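Local coordinates for fibronectin type-III domain-containing protein (Caldanaerobacter subterraneus subsp. tengcongensis, PDB 7JGT) that is of unknown function but contains, in this fragment, a fibronectin type III-like domain whose extreme thermal stability owes something to salt bridges on its surface, at residues W11-P16 and R23-E28; D19-L24 and E55-N60; K33-Y38 and L71-E76. The protein carries 1 engineered substitution. One frame throughout, in Å; residues are numbered along the deposited sequence.

Interaction 1 of 3, residues W11-P16 and R23-E28; sequences WVESIP and RLRWSE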
loop_
_atom_site.group_PDB
_atom_site.type_symbol
_atom_site.label_atom_id
_atom_site.label_comp_id
_atom_site.label_asym_id
_atom_site.label_seq_id
_atom_site.Cartn_x
_atom_site.Cartn_y
_atom_site.Cartn_z
ATOM N N TRP A 11 -0.734 6.885 2.762
ATOM C CA TRP A 11 -0.131 7.797 1.798
ATOM C C TRP A 11 0.907 7.056 0.966
ATOM O O TRP A 11 1.655 6.222 1.482
ATOM C CB TRP A 11 0.550 8.987 2.476
ATOM C CG TRP A 11 -0.252 9.643 3.540
ATOM C CD1 TRP A 11 -1.546 10.062 3.457
ATOM C CD2 TRP A 11 0.196 9.971 4.851
ATOM N NE1 TRP A 11 -1.935 10.633 4.649
ATOM C CE2 TRP A 11 -0.878 10.590 5.520
ATOM C CE3 TRP A 11 1.410 9.805 5.526
ATOM C CZ2 TRP A 11 -0.778 11.040 6.837
ATOM C CZ3 TRP A 11 1.511 10.252 6.827
ATOM C CH2 TRP A 11 0.424 10.863 7.473
ATOM N N VAL A 12 0.949 7.382 -0.322
ATOM C CA VAL A 12 1.967 6.893 -1.244
ATOM C C VAL A 12 2.792 8.097 -1.662
ATOM O O VAL A 12 2.236 9.087 -2.154
ATOM C CB VAL A 12 1.336 6.215 -2.468
ATOM C CG1 VAL A 12 2.383 5.967 -3.526
ATOM C CG2 VAL A 12 0.642 4.932 -2.057
ATOM N N GLU A 13 4.104 8.044 -1.454
ATOM C CA GLU A 13 4.915 9.218 -1.752
ATOM C C GLU A 13 6.057 8.885 -2.695
ATOM O O GLU A 13 6.654 7.805 -2.623
ATOM C CB GLU A 13 5.478 9.879 -0.491
ATOM C CG GLU A 13 6.018 8.936 0.544
ATOM C CD GLU A 13 6.249 9.634 1.871
ATOM O OE1 GLU A 13 5.275 9.748 2.649
ATOM O OE2 GLU A 13 7.398 10.075 2.132
ATOM N N SER A 14 6.344 9.836 -3.579
ATOM C CA SER A 14 7.459 9.722 -4.498
ATOM C C SER A 14 8.773 9.814 -3.737
ATOM O O SER A 14 8.849 10.347 -2.625
ATOM C CB SER A 14 7.385 10.822 -5.558
ATOM O OG SER A 14 8.001 10.420 -6.761
ATOM N N ILE A 15 9.817 9.267 -4.341
ATOM C CA ILE A 15 11.163 9.315 -3.794
ATOM C C ILE A 15 12.052 10.030 -4.799
ATOM O O ILE A 15 12.469 9.445 -5.802
ATOM C CB ILE A 15 11.694 7.912 -3.467
ATOM C CG1 ILE A 15 10.735 7.226 -2.489
ATOM C CG2 ILE A 15 13.083 8.011 -2.875
ATOM C CD1 ILE A 15 11.045 5.779 -2.218
ATOM N N PRO A 16 12.331 11.310 -4.583
ATOM C CA PRO A 16 13.118 12.080 -5.551
ATOM C C PRO A 16 14.504 11.478 -5.715
ATOM O O PRO A 16 15.183 11.162 -4.735
ATOM C CB PRO A 16 13.175 13.481 -4.932
ATOM C CG PRO A 16 12.121 13.488 -3.868
ATOM C CD PRO A 16 11.993 12.089 -3.386
ATOM N N ARG A 23 7.263 5.030 -1.728
ATOM C CA ARG A 23 7.179 4.767 -0.296
ATOM C C ARG A 23 5.712 4.773 0.111
ATOM O O ARG A 23 5.005 5.758 -0.124
ATOM C CB ARG A 23 7.970 5.812 0.490
ATOM C CG ARG A 23 7.812 5.748 2.000
ATOM C CD ARG A 23 8.358 7.027 2.632
ATOM N NE ARG A 23 8.579 6.899 4.070
ATOM C CZ ARG A 23 8.643 7.925 4.917
ATOM N NH1 ARG A 23 8.490 9.173 4.479
ATOM N NH2 ARG A 23 8.858 7.700 6.208
ATOM N N LEU A 24 5.257 3.663 0.678
ATOM C CA LEU A 24 3.909 3.521 1.208
ATOM C C LEU A 24 3.979 3.616 2.727
ATOM O O LEU A 24 4.886 3.056 3.341
ATOM C CB LEU A 24 3.293 2.179 0.800
ATOM C CG LEU A 24 2.541 2.083 -0.533
ATOM C CD1 LEU A 24 3.455 2.438 -1.683
ATOM C CD2 LEU A 24 1.976 0.682 -0.749
ATOM N N ARG A 25 3.018 4.323 3.322
ATOM C CA ARG A 25 2.971 4.572 4.762
ATOM C C ARG A 25 1.526 4.532 5.230
ATOM O O ARG A 25 0.617 4.923 4.496
ATOM C CB ARG A 25 3.554 5.943 5.129
ATOM C CG ARG A 25 5.047 6.003 5.241
ATOM C CD ARG A 25 5.449 7.309 5.914
ATOM N NE ARG A 25 5.075 8.473 5.117
ATOM C CZ ARG A 25 4.962 9.708 5.598
ATOM N NH1 ARG A 25 5.190 9.951 6.882
ATOM N NH2 ARG A 25 4.624 10.704 4.790
ATOM N N TRP A 26 1.314 4.062 6.460
ATOM C CA TRP A 26 -0.029 4.024 7.026
ATOM C C TRP A 26 0.068 3.994 8.545
ATOM O O TRP A 26 1.141 3.821 9.126
ATOM C CB TRP A 26 -0.837 2.821 6.504
ATOM C CG TRP A 26 -0.155 1.497 6.763
ATOM C CD1 TRP A 26 -0.282 0.709 7.873
ATOM C CD2 TRP A 26 0.758 0.818 5.890
ATOM N NE1 TRP A 26 0.516 -0.408 7.752
ATOM C CE2 TRP A 26 1.154 -0.369 6.540
ATOM C CE3 TRP A 26 1.283 1.103 4.628
ATOM C CZ2 TRP A 26 2.056 -1.276 5.967
ATOM C CZ3 TRP A 26 2.182 0.201 4.055
ATOM C CH2 TRP A 26 2.560 -0.972 4.735
ATOM N N SER A 27 -1.074 4.202 9.180
ATOM C CA SER A 27 -1.139 4.250 10.626
ATOM C C SER A 27 -1.359 2.859 11.180
ATOM O O SER A 27 -1.950 1.999 10.523
ATOM C CB SER A 27 -2.271 5.161 11.075
ATOM O OG SER A 27 -3.497 4.518 10.804
ATOM N N GLU A 28 -0.889 2.649 12.405
ATOM C CA GLU A 28 -1.238 1.432 13.114
ATOM C C GLU A 28 -2.753 1.316 13.176
ATOM O O GLU A 28 -3.465 2.320 13.297
ATOM C CB GLU A 28 -0.630 1.448 14.514
ATOM C CG GLU A 28 -0.712 0.126 15.230
ATOM C CD GLU A 28 0.105 0.116 16.504
ATOM O OE1 GLU A 28 -0.012 -0.859 17.270
ATOM O OE2 GLU A 28 0.857 1.082 16.739
#

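Interaction 2 of 3, residues D19-L24 and E55-N60; sequences DHTLRL and EYYVTN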
loop_
_atom_site.group_PDB
_atom_site.type_symbol
_atom_site.label_atom_id
_atom_site.label_comp_id
_atom_site.label_asym_id
_atom_site.label_seq_id
_atom_site.Cartn_x
_atom_site.Cartn_y
_atom_site.Cartn_z
ATOM N N ASP A 19 13.794 6.647 -9.547
ATOM C CA ASP A 19 12.737 6.594 -10.548
ATOM C C ASP A 19 12.016 5.262 -10.585
ATOM O O ASP A 19 11.186 5.051 -11.471
ATOM C CB ASP A 19 13.278 6.940 -11.940
ATOM C CG ASP A 19 14.274 5.925 -12.476
ATOM O OD1 ASP A 19 14.535 4.887 -11.827
ATOM O OD2 ASP A 19 14.801 6.176 -13.581
ATOM N N HIS A 20 12.284 4.369 -9.631
ATOM C CA HIS A 20 11.732 3.019 -9.674
ATOM C C HIS A 20 11.155 2.581 -8.330
ATOM O O HIS A 20 10.971 1.380 -8.104
ATOM C CB HIS A 20 12.809 2.031 -10.118
ATOM C CG HIS A 20 14.086 2.170 -9.357
ATOM N ND1 HIS A 20 14.991 3.182 -9.598
ATOM C CD2 HIS A 20 14.600 1.440 -8.338
ATOM C CE1 HIS A 20 16.014 3.063 -8.770
ATOM N NE2 HIS A 20 15.800 2.014 -7.994
ATOM N N THR A 21 10.858 3.519 -7.435
ATOM C CA THR A 21 10.429 3.148 -6.093
ATOM C C THR A 21 9.420 4.160 -5.577
ATOM O O THR A 21 9.527 5.353 -5.865
ATOM C CB THR A 21 11.621 3.064 -5.126
ATOM O OG1 THR A 21 12.653 2.242 -5.690
ATOM C CG2 THR A 21 11.199 2.484 -3.774
ATOM N N LEU A 22 8.437 3.669 -4.822
ATOM C CA LEU A 22 7.524 4.522 -4.075
ATOM C C LEU A 22 7.490 4.072 -2.619
ATOM O O LEU A 22 7.679 2.892 -2.309
ATOM C CB LEU A 22 6.116 4.499 -4.673
ATOM C CG LEU A 22 5.954 5.158 -6.049
ATOM C CD1 LEU A 22 4.556 4.900 -6.575
ATOM C CD2 LEU A 22 6.243 6.657 -5.990
ATOM N N ARG A 23 7.263 5.030 -1.728
ATOM C CA ARG A 23 7.179 4.767 -0.296
ATOM C C ARG A 23 5.712 4.773 0.111
ATOM O O ARG A 23 5.005 5.758 -0.124
ATOM C CB ARG A 23 7.970 5.812 0.490
ATOM C CG ARG A 23 7.812 5.748 2.000
ATOM C CD ARG A 23 8.358 7.027 2.632
ATOM N NE ARG A 23 8.579 6.899 4.070
ATOM C CZ ARG A 23 8.643 7.925 4.917
ATOM N NH1 ARG A 23 8.490 9.173 4.479
ATOM N NH2 ARG A 23 8.858 7.700 6.208
ATOM N N LEU A 24 5.257 3.663 0.678
ATOM C CA LEU A 24 3.909 3.521 1.208
ATOM C C LEU A 24 3.979 3.616 2.727
ATOM O O LEU A 24 4.886 3.056 3.341
ATOM C CB LEU A 24 3.293 2.179 0.800
ATOM C CG LEU A 24 2.541 2.083 -0.533
ATOM C CD1 LEU A 24 3.455 2.438 -1.683
ATOM C CD2 LEU A 24 1.976 0.682 -0.749
ATOM N N GLU A 55 5.016 0.675 7.020
ATOM C CA GLU A 55 5.443 1.332 5.803
ATOM C C GLU A 55 6.126 0.280 4.962
ATOM O O GLU A 55 6.648 -0.704 5.489
ATOM C CB GLU A 55 6.391 2.507 6.074
ATOM C CG GLU A 55 7.809 2.095 6.375
ATOM C CD GLU A 55 8.781 3.264 6.327
ATOM O OE1 GLU A 55 8.332 4.417 6.156
ATOM O OE2 GLU A 55 9.995 3.025 6.469
ATOM N N TYR A 56 6.125 0.504 3.655
ATOM C CA TYR A 56 6.706 -0.445 2.729
ATOM C C TYR A 56 7.190 0.324 1.516
ATOM O O TYR A 56 6.548 1.280 1.075
ATOM C CB TYR A 56 5.691 -1.527 2.327
ATOM C CG TYR A 56 6.297 -2.751 1.687
ATOM C CD1 TYR A 56 6.716 -3.824 2.458
ATOM C CD2 TYR A 56 6.431 -2.845 0.307
ATOM C CE1 TYR A 56 7.266 -4.948 1.874
ATOM C CE2 TYR A 56 6.986 -3.970 -0.282
ATOM C CZ TYR A 56 7.400 -5.014 0.510
ATOM O OH TYR A 56 7.953 -6.145 -0.059
ATOM N N TYR A 57 8.346 -0.077 1.010
ATOM C CA TYR A 57 8.930 0.529 -0.178
ATOM C C TYR A 57 8.690 -0.420 -1.339
ATOM O O TYR A 57 9.247 -1.519 -1.367
ATOM C CB TYR A 57 10.419 0.786 0.009
ATOM C CG TYR A 57 10.725 1.963 0.895
ATOM C CD1 TYR A 57 10.782 1.817 2.273
ATOM C CD2 TYR A 57 10.966 3.222 0.352
ATOM C CE1 TYR A 57 11.070 2.891 3.099
ATOM C CE2 TYR A 57 11.257 4.308 1.167
ATOM C CZ TYR A 57 11.304 4.131 2.543
ATOM O OH TYR A 57 11.591 5.191 3.367
ATOM N N VAL A 58 7.869 0.004 -2.290
ATOM C CA VAL A 58 7.582 -0.796 -3.474
ATOM C C VAL A 58 8.635 -0.452 -4.518
ATOM O O VAL A 58 8.629 0.649 -5.069
ATOM C CB VAL A 58 6.165 -0.536 -3.992
ATOM C CG1 VAL A 58 5.921 -1.305 -5.294
ATOM C CG2 VAL A 58 5.153 -0.937 -2.929
ATOM N N THR A 59 9.542 -1.390 -4.780
ATOM C CA THR A 59 10.637 -1.187 -5.714
ATOM C C THR A 59 10.301 -1.815 -7.065
ATOM O O THR A 59 9.277 -2.493 -7.240
ATOM C CB THR A 59 11.941 -1.784 -5.167
ATOM O OG1 THR A 59 11.668 -3.016 -4.489
ATOM C CG2 THR A 59 12.621 -0.818 -4.203
ATOM N N ASN A 60 11.197 -1.597 -8.031
ATOM C CA ASN A 60 11.077 -2.216 -9.351
ATOM C C ASN A 60 9.823 -1.735 -10.069
ATOM O O ASN A 60 9.044 -2.529 -10.595
ATOM C CB ASN A 60 11.106 -3.751 -9.253
ATOM C CG ASN A 60 12.468 -4.329 -9.619
ATOM O OD1 ASN A 60 12.598 -5.113 -10.562
ATOM N ND2 ASN A 60 13.507 -3.845 -8.949
#

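Interaction 3 of 3, residues K33-Y38 and L71-E76; sequences KYYEIY and LRAVNE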
loop_
_atom_site.group_PDB
_atom_site.type_symbol
_atom_site.label_atom_id
_atom_site.label_comp_id
_atom_site.label_asym_id
_atom_site.label_seq_id
_atom_site.Cartn_x
_atom_site.Cartn_y
_atom_site.Cartn_z
ATOM N N LYS A 33 -3.294 -7.798 12.525
ATOM C CA LYS A 33 -2.089 -8.599 12.689
ATOM C C LYS A 33 -1.067 -8.325 11.597
ATOM O O LYS A 33 0.137 -8.391 11.851
ATOM C CB LYS A 33 -2.435 -10.095 12.692
ATOM C CG LYS A 33 -3.380 -10.515 13.810
ATOM C CD LYS A 33 -2.770 -10.237 15.161
ATOM C CE LYS A 33 -3.070 -11.358 16.139
ATOM N NZ LYS A 33 -4.530 -11.428 16.418
ATOM N N TYR A 34 -1.521 -8.023 10.389
ATOM C CA TYR A 34 -0.623 -7.633 9.315
ATOM C C TYR A 34 -1.429 -6.896 8.261
ATOM O O TYR A 34 -2.638 -6.687 8.401
ATOM C CB TYR A 34 0.118 -8.839 8.732
ATOM C CG TYR A 34 -0.763 -9.880 8.090
ATOM C CD1 TYR A 34 -1.302 -10.919 8.839
ATOM C CD2 TYR A 34 -1.033 -9.844 6.731
ATOM C CE1 TYR A 34 -2.096 -11.880 8.258
ATOM C CE2 TYR A 34 -1.837 -10.794 6.143
ATOM C CZ TYR A 34 -2.357 -11.815 6.904
ATOM O OH TYR A 34 -3.148 -12.777 6.305
ATOM N N TYR A 35 -0.724 -6.463 7.217
ATOM C CA TYR A 35 -1.302 -5.672 6.145
ATOM C C TYR A 35 -0.927 -6.290 4.806
ATOM O O TYR A 35 0.161 -6.851 4.649
ATOM C CB TYR A 35 -0.811 -4.214 6.212
ATOM C CG TYR A 35 -1.019 -3.583 7.568
ATOM C CD1 TYR A 35 -0.052 -3.692 8.568
ATOM C CD2 TYR A 35 -2.187 -2.885 7.855
ATOM C CE1 TYR A 35 -0.236 -3.108 9.828
ATOM C CE2 TYR A 35 -2.377 -2.303 9.104
ATOM C CZ TYR A 35 -1.408 -2.420 10.083
ATOM O OH TYR A 35 -1.612 -1.841 11.321
ATOM N N GLU A 36 -1.832 -6.168 3.841
ATOM C CA GLU A 36 -1.586 -6.589 2.470
ATOM C C GLU A 36 -1.649 -5.377 1.559
ATOM O O GLU A 36 -2.483 -4.488 1.755
ATOM C CB GLU A 36 -2.595 -7.638 2.006
ATOM C CG GLU A 36 -2.619 -8.854 2.902
ATOM C CD GLU A 36 -3.617 -9.897 2.448
ATOM O OE1 GLU A 36 -4.433 -9.608 1.552
ATOM O OE2 GLU A 36 -3.580 -11.011 2.991
ATOM N N ILE A 37 -0.758 -5.361 0.570
ATOM C CA ILE A 37 -0.593 -4.255 -0.367
ATOM C C ILE A 37 -0.799 -4.788 -1.775
ATOM O O ILE A 37 -0.191 -5.794 -2.153
ATOM C CB ILE A 37 0.803 -3.626 -0.252
ATOM C CG1 ILE A 37 0.985 -2.927 1.102
ATOM C CG2 ILE A 37 1.045 -2.657 -1.401
ATOM C CD1 ILE A 37 2.447 -2.702 1.394
ATOM N N TYR A 38 -1.607 -4.082 -2.565
ATOM C CA TYR A 38 -1.879 -4.465 -3.941
ATOM C C TYR A 38 -1.683 -3.277 -4.861
ATOM O O TYR A 38 -1.946 -2.134 -4.485
ATOM C CB TYR A 38 -3.298 -4.992 -4.109
ATOM C CG TYR A 38 -3.563 -6.200 -3.248
ATOM C CD1 TYR A 38 -3.853 -6.063 -1.895
ATOM C CD2 TYR A 38 -3.508 -7.478 -3.785
ATOM C CE1 TYR A 38 -4.079 -7.168 -1.095
ATOM C CE2 TYR A 38 -3.736 -8.598 -2.991
ATOM C CZ TYR A 38 -4.024 -8.436 -1.651
ATOM O OH TYR A 38 -4.254 -9.541 -0.864
ATOM N N LEU A 71 -4.560 -0.894 0.153
ATOM C CA LEU A 71 -4.042 -1.402 1.411
ATOM C C LEU A 71 -5.198 -1.899 2.260
ATOM O O LEU A 71 -6.247 -1.250 2.332
ATOM C CB LEU A 71 -3.283 -0.300 2.170
ATOM C CG LEU A 71 -2.791 -0.631 3.580
ATOM C CD1 LEU A 71 -1.475 -1.387 3.547
ATOM C CD2 LEU A 71 -2.672 0.657 4.394
ATOM N N ARG A 72 -5.012 -3.047 2.909
ATOM C CA ARG A 72 -5.978 -3.515 3.890
ATOM C C ARG A 72 -5.247 -4.180 5.048
ATOM O O ARG A 72 -4.122 -4.664 4.903
ATOM C CB ARG A 72 -6.982 -4.493 3.270
ATOM C CG ARG A 72 -6.342 -5.793 2.780
ATOM C CD ARG A 72 -7.340 -6.593 1.955
ATOM N NE ARG A 72 -6.890 -7.958 1.676
ATOM C CZ ARG A 72 -7.680 -8.902 1.180
ATOM N NH1 ARG A 72 -8.950 -8.627 0.917
ATOM N NH2 ARG A 72 -7.208 -10.126 0.951
ATOM N N ALA A 73 -5.901 -4.184 6.203
ATOM C CA ALA A 73 -5.427 -4.855 7.403
ATOM C C ALA A 73 -6.125 -6.199 7.541
ATOM O O ALA A 73 -7.275 -6.361 7.120
ATOM C CB ALA A 73 -5.705 -4.018 8.648
ATOM N N VAL A 74 -5.425 -7.159 8.145
ATOM C CA VAL A 74 -5.918 -8.530 8.239
ATOM C C VAL A 74 -5.710 -9.069 9.651
ATOM O O VAL A 74 -4.715 -8.760 10.315
ATOM C CB VAL A 74 -5.240 -9.450 7.208
ATOM C CG1 VAL A 74 -5.957 -10.784 7.177
ATOM C CG2 VAL A 74 -5.267 -8.808 5.807
ATOM N N ASN A 75 -6.679 -9.860 10.117
ATOM C CA ASN A 75 -6.520 -10.653 11.327
ATOM C C ASN A 75 -7.161 -12.013 11.075
ATOM O O ASN A 75 -7.582 -12.327 9.954
ATOM C CB ASN A 75 -7.099 -9.928 12.556
ATOM C CG ASN A 75 -8.600 -9.776 12.505
ATOM O OD1 ASN A 75 -9.277 -10.465 11.753
ATOM N ND2 ASN A 75 -9.132 -8.848 13.305
ATOM N N GLU A 76 -7.254 -12.810 12.144
ATOM C CA GLU A 76 -7.747 -14.181 12.045
ATOM C C GLU A 76 -9.209 -14.254 11.616
ATOM O O GLU A 76 -9.655 -15.306 11.141
ATOM C CB GLU A 76 -7.569 -14.891 13.395
ATOM C CG GLU A 76 -6.122 -15.076 13.834
ATOM C CD GLU A 76 -5.578 -13.890 14.615
ATOM O OE1 GLU A 76 -4.520 -14.055 15.267
ATOM O OE2 GLU A 76 -6.197 -12.792 14.571
#

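Interaction 1 of 3, residues W11-P16 and R23-E28
Glu13 and Arg23 pair across the beta hairpin of strands 11-14 and 22-25, which forms one side of the three-stranded sheet of a fibronectin type III sandwich. The strands run antiparallel, and the hydrogen-bonded pairs Trp11 with Arg25 and Glu13 with Arg23 bracket the non-hydrogen-bonded pair Val12 with Leu24. The backbone link is straight where Arg23 N reaches Glu13 O at 3.0 Å (N-H...O angle 172°). The inner face is the apolar side, packed against the second sheet: Val12 CG2 lies 3.7 Å from Leu24 CG, the two side chains running side by side, and Phe69 of strand 66-75 touches both. The outer face is the solvent side, where partly exposed chains make close polar contacts of uneven quality. Glu13 CG sits between its backbone N and carbonyl carbon (chi1 43°), and the extended chain beyond it hands one carboxylate oxygen to each arginine. The bond from Arg23 is well placed: NH1 donates to Glu13 OE2 at 2.7 Å, meeting it from above the carboxylate plane yet keeping it near the plane of its own guanidinium. Those from Arg25 to Glu13 OE1 are poorer; the NE bond is weak, and the 2.4 Å between Arg25 NH2 and Glu13 OE1 is doubtfully short. With an alanine here in place of Glu13, both arginines would probably lose their shared carboxylate, and the Arg25 guanidinium would be freer to turn. Beside the carboxylate, the Arg25 guanidinium is flanked on both faces: Arg23 NH1 lies above one, and above the other, 3.4 Å from the plane and offset toward its rim, is Trp11 CE3, with the ring inclined 59° to the guanidinium.

Interaction 2 of 3, residues D19-L24 and E55-N60
Arg23 lies alongside Tyr57 on the outer face of the antiparallel pair formed by strands 22-25 and 55-58, its CG over one face of the ring in a CH-pi contact 4.2 Å from the centroid. The guanidinium is nearly parallel to the ring (17°) but displaced to the side of CG. With CG anti to the backbone N (chi1 172°) and the chain extended to NE, Arg23 runs along the tyrosine to Glu55, whose OE1 takes NE at 3.3 Å, on the syn side but tilted out of the carboxylate plane. A weak bond from Arg23 NH2 joins it. Beyond this shell, the Thr21 and Thr59 methyls lie side by side, CG2 to CG2 3.6 Å, while Thr21 OG1 is held by Asn18. On the inner face Leu24 CD1 meets Val58 CG2 at 4.0 Å, and Phe69 of the facing sheet touches both residues. Backbone bonds of Leu22 with Val58 and Leu24 with Tyr56 fix the register that sets these groups opposite each other. Because Arg23 also binds Glu13, its guanidinium lies between two carboxylates from the strands on either side, so its charge probably links all three strands across their solvent-facing surface.

Interaction 3 of 3, residues K33-Y38 and L71-E76
Tyr34 presents one ring face to Val74, whose CB stands 3.7 Å above the plane, offset toward the rim, in a CH-pi contact. With CG between its backbone N and carbonyl carbon (chi1 63°), the tyrosine folds across the neighbouring strand to lie over the valine. At the edge of the Tyr35 ring, near its plane, is the Arg72 carbonyl oxygen, while Ala73 CB approaches that ring obliquely, 3.8 Å from CE2. Glu36 OE1 occupies the edge of both the Arg72 guanidinium and the Tyr38 ring, two groups turned nearly perpendicular (88°). Arg72 takes this oxygen side-on, NH2 at 2.9 Å and NE at 3.0 Å, both nitrogens coming from the same face of the carboxylate. Tyr38 OH is also close to it, but at a separation too short to be trusted. These side chains belong to strands 34-41 and 66-75, the antiparallel central pair of the four-stranded sheet in the fibronectin type III sandwich. Where the pairing begins, Lys33 N and Tyr34 N both donate to Val74 O, a classic beta bulge. From the bulge the bent Lys33 chain carries NZ to the Glu76 carboxylate, 2.8 Å from OE2 and using the syn lone pair of that oxygen; the bond to OE1 is weak. The buried side is apolar: Leu71 CD1 touches Tyr35 CB and, 3.8 Å away, Ile37 CG1, and Trp26, just past strand 22-25 of the other sheet, meets the Tyr35 ring. One face is thus apolar and turned to the core; the other combines the Tyr34-Val74 contact with the Glu36-Arg72 ion pair, and Lys33-Glu76 closes the strand end, an arrangement consistent with surface salt bridges adding to the stability of this domain.

Overall arrangement
Interactions 1 and 2 are neighbours in the three-stranded sheet, their centres about 8 Å apart: both use strand 22-25, which lies between 11-14 and 55-58, and they share Arg23 and Leu24. Interaction 3 belongs to the four-stranded sheet, its centre about 16 Å from that of interaction 1 and about 18 Å from that of interaction 2, on the other side of the chain's centre. The sheets meet where Leu24 packs on Ile37 and Trp26 on Tyr35 and Leu71. Along the chain interaction 1 closes before interaction 3 opens, whereas interactions 2 and 3 interleave, so the chain passes repeatedly between sheets and ties the sandwich together.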